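Local coordinates for protein pyroglutatmate porin OpdO (PDB 3SZV) that forms a beta-barrel channel in the Pseudomonas aeruginosa outer membrane and probably acts as a porin of the OprD family of carboxylate channels, at residues 125-129 and 144-150. Numbering follows the deposited sequence.
Sequences GALHF and ELFRGAL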
ATOM      1  N   GLY A 125       2.781  -8.273 -16.336  1.00 15.76           N
ATOM      2  CA  GLY A 125       1.703  -7.444 -16.854  1.00 15.62           C
ATOM      3  C   GLY A 125       1.224  -6.467 -15.799  1.00 14.27           C
ATOM      4  O   GLY A 125       2.031  -5.726 -15.239  1.00 15.31           O
ATOM      5  N   ALA A 126      -0.079  -6.448 -15.534  1.00 14.82           N
ATOM      6  CA  ALA A 126      -0.622  -5.582 -14.492  1.00 13.97           C
ATOM      7  C   ALA A 126      -0.264  -6.132 -13.116  1.00 14.36           C
ATOM      8  O   ALA A 126      -0.490  -7.316 -12.831  1.00 17.04           O
ATOM      9  CB  ALA A 126      -2.157  -5.460 -14.655  1.00 16.21           C
ATOM     10  N   LEU A 127       0.279  -5.274 -12.263  1.00 14.18           N
ATOM     11  CA  LEU A 127       0.711  -5.682 -10.926  1.00 14.32           C
ATOM     12  C   LEU A 127       0.149  -4.761  -9.856  1.00 14.63           C
ATOM     13  O   LEU A 127      -0.033  -3.563 -10.068  1.00 15.46           O
ATOM     14  CB  LEU A 127       2.238  -5.644 -10.822  1.00 14.54           C
ATOM     15  CG  LEU A 127       2.974  -6.539 -11.811  1.00 14.34           C
ATOM     16  CD1 LEU A 127       4.471  -6.260 -11.703  1.00 15.82           C
ATOM     17  CD2 LEU A 127       2.668  -8.016 -11.567  1.00 15.97           C
ATOM     18  N   HIS A 128      -0.106  -5.339  -8.686  1.00 13.14           N
ATOM     19  CA  HIS A 128      -0.552  -4.581  -7.523  1.00 13.46           C
ATOM     20  C   HIS A 128      -0.094  -5.359  -6.304  1.00 12.66           C
ATOM     21  O   HIS A 128      -0.556  -6.474  -6.056  1.00 14.55           O
ATOM     22  CB  HIS A 128      -2.082  -4.389  -7.515  1.00 14.04           C
ATOM     23  CG  HIS A 128      -2.574  -3.557  -6.373  1.00 15.74           C
ATOM     24  ND1 HIS A 128      -2.898  -2.219  -6.504  1.00 14.12           N
ATOM     25  CD2 HIS A 128      -2.794  -3.867  -5.073  1.00 17.41           C
ATOM     26  CE1 HIS A 128      -3.288  -1.746  -5.335  1.00 15.74           C
ATOM     27  NE2 HIS A 128      -3.235  -2.727  -4.445  1.00 17.51           N
ATOM     28  N   PHE A 129       0.865  -4.800  -5.572  1.00 12.68           N
ATOM     29  CA  PHE A 129       1.457  -5.517  -4.456  1.00 12.67           C
ATOM     30  C   PHE A 129       2.062  -4.514  -3.484  1.00 11.88           C
ATOM     31  O   PHE A 129       2.163  -3.310  -3.790  1.00 12.63           O
ATOM     32  CB  PHE A 129       2.524  -6.507  -4.967  1.00 13.76           C
ATOM     33  CG  PHE A 129       3.713  -5.837  -5.610  1.00 12.98           C
ATOM     34  CD1 PHE A 129       3.686  -5.445  -6.947  1.00 14.40           C
ATOM     35  CD2 PHE A 129       4.866  -5.598  -4.880  1.00 13.10           C
ATOM     36  CE1 PHE A 129       4.796  -4.825  -7.541  1.00 14.02           C
ATOM     37  CE2 PHE A 129       5.974  -4.983  -5.456  1.00 14.10           C
ATOM     38  CZ  PHE A 129       5.949  -4.585  -6.785  1.00 13.35           C
ATOM     39  N   GLU A 144      -4.217   1.836  -7.856  1.00 15.29           N
ATOM     40  CA  GLU A 144      -3.009   2.029  -8.645  1.00 14.96           C
ATOM     41  C   GLU A 144      -2.544   0.668  -9.201  1.00 15.42           C
ATOM     42  O   GLU A 144      -2.662  -0.359  -8.527  1.00 15.80           O
ATOM     43  CB  GLU A 144      -1.916   2.641  -7.761  1.00 15.61           C
ATOM     44  CG  GLU A 144      -0.596   2.920  -8.479  1.00 15.58           C
ATOM     45  CD  GLU A 144       0.482   3.453  -7.554  1.00 16.23           C
ATOM     46  OE1 GLU A 144       0.406   3.206  -6.343  1.00 14.90           O
ATOM     47  OE2 GLU A 144       1.408   4.140  -8.044  1.00 15.62           O
ATOM     48  N   LEU A 145      -2.017   0.657 -10.426  1.00 14.06           N
ATOM     49  CA  LEU A 145      -1.403  -0.546 -10.993  1.00 14.12           C
ATOM     50  C   LEU A 145      -0.008  -0.195 -11.476  1.00 15.17           C
ATOM     51  O   LEU A 145       0.258   0.949 -11.872  1.00 16.76           O
ATOM     52  CB  LEU A 145      -2.209  -1.086 -12.184  1.00 16.02           C
ATOM     53  CG  LEU A 145      -3.635  -1.527 -11.896  1.00 13.82           C
ATOM     54  CD1 LEU A 145      -4.347  -1.871 -13.194  1.00 17.43           C
ATOM     55  CD2 LEU A 145      -3.632  -2.708 -10.946  1.00 16.41           C
ATOM     56  N   PHE A 146       0.894  -1.166 -11.422  1.00 13.41           N
ATOM     57  CA  PHE A 146       2.174  -1.038 -12.101  1.00 13.27           C
ATOM     58  C   PHE A 146       2.199  -1.988 -13.281  1.00 15.20           C
ATOM     59  O   PHE A 146       1.516  -3.019 -13.280  1.00 16.97           O
ATOM     60  CB  PHE A 146       3.332  -1.384 -11.159  1.00 13.36           C
ATOM     61  CG  PHE A 146       3.379  -0.547  -9.924  1.00 12.84           C
ATOM     62  CD1 PHE A 146       3.255  -1.126  -8.667  1.00 15.07           C
ATOM     63  CD2 PHE A 146       3.565   0.825 -10.018  1.00 15.55           C
ATOM     64  CE1 PHE A 146       3.313  -0.347  -7.511  1.00 15.87           C
ATOM     65  CE2 PHE A 146       3.628   1.621  -8.854  1.00 16.34           C
ATOM     66  CZ  PHE A 146       3.488   1.016  -7.609  1.00 15.35           C
ATOM     67  N   ARG A 147       2.969  -1.636 -14.300  1.00 12.96           N
ATOM     68  CA  ARG A 147       3.257  -2.560 -15.385  1.00 14.77           C
ATOM     69  C   ARG A 147       4.641  -3.137 -15.146  1.00 14.07           C
ATOM     70  O   ARG A 147       5.601  -2.394 -14.926  1.00 14.66           O
ATOM     71  CB  ARG A 147       3.216  -1.852 -16.743  1.00 14.77           C
ATOM     72  CG  ARG A 147       3.219  -2.837 -17.917  1.00 15.25           C
ATOM     73  CD  ARG A 147       3.157  -2.134 -19.258  1.00 17.03           C
ATOM     74  NE  ARG A 147       4.496  -1.752 -19.715  1.00 17.21           N
ATOM     75  CZ  ARG A 147       4.791  -1.496 -20.985  1.00 18.97           C
ATOM     76  NH1 ARG A 147       3.842  -1.570 -21.918  1.00 23.04           N
ATOM     77  NH2 ARG A 147       6.034  -1.182 -21.319  1.00 22.67           N
ATOM     78  N   GLY A 148       4.760  -4.456 -15.176  1.00 14.96           N
ATOM     79  CA  GLY A 148       6.076  -5.045 -15.014  1.00 16.76           C
ATOM     80  C   GLY A 148       6.054  -6.531 -14.750  1.00 14.39           C
ATOM     81  O   GLY A 148       5.077  -7.218 -15.056  1.00 16.13           O
ATOM     82  N   ALA A 149       7.147  -7.018 -14.174  1.00 13.79           N
ATOM     83  CA  ALA A 149       7.275  -8.418 -13.817  1.00 15.06           C
ATOM     84  C   ALA A 149       7.620  -8.512 -12.343  1.00 15.42           C
ATOM     85  O   ALA A 149       8.459  -7.746 -11.839  1.00 16.35           O
ATOM     86  CB  ALA A 149       8.349  -9.089 -14.670  1.00 17.65           C
ATOM     87  N   LEU A 150       6.971  -9.439 -11.646  1.00 15.06           N
ATOM     88  CA  LEU A 150       7.145  -9.632 -10.208  1.00 14.23           C
ATOM     89  C   LEU A 150       7.358 -11.108  -9.934  1.00 14.17           C
ATOM     90  O   LEU A 150       6.555 -11.951 -10.338  1.00 14.75           O
ATOM     91  CB  LEU A 150       5.915  -9.126  -9.441  1.00 15.18           C
ATOM     92  CG  LEU A 150       5.846  -9.465  -7.951  1.00 14.60           C
ATOM     93  CD1 LEU A 150       6.923  -8.718  -7.172  1.00 17.14           C
ATOM     94  CD2 LEU A 150       4.455  -9.142  -7.386  1.00 16.84           C
TER
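With CG anti to the backbone N (chi1 -177°), H128 carries its imidazole beyond the paired backbones to E144, while L150, also with CG anti to N (chi1 170°), brings its methyls over the F129 ring. ND1 of H128 donates to O of E144 at 2.8 Å, almost within the ring plane; a flat ring with an N-H at its edge suits this place, continuing the antiparallel ladder where main-chain pairing between the two segments stops. G125 and G148 exchange two bonds, N of G125 reaching O of G148 at 2.8 Å, and L127 and F146 exchange two more, N of F146 to O of L127 being 2.9 Å. Both chains turn a corner here, at G125-A126 and at G148, and the backbone angles of G125 and G148 would jam a CB against the preceding carbonyl, so glycine fits each. CD1 of L127 packs on the corner, 3.4 Å from C of G148 and 3.9 Å from CB of L150. CD2 of L150 makes a CH-pi contact over one face of F129, 4.1 Å from the ring centroid, and the F129 and F146 side chains cross at about a right angle. R147, on the A126 face, places NE in a salt bridge with D167 of strand 159-170. Backbone bonds thus set the register of this bent pair at the barrel wall, while apolar contacts brace its corner.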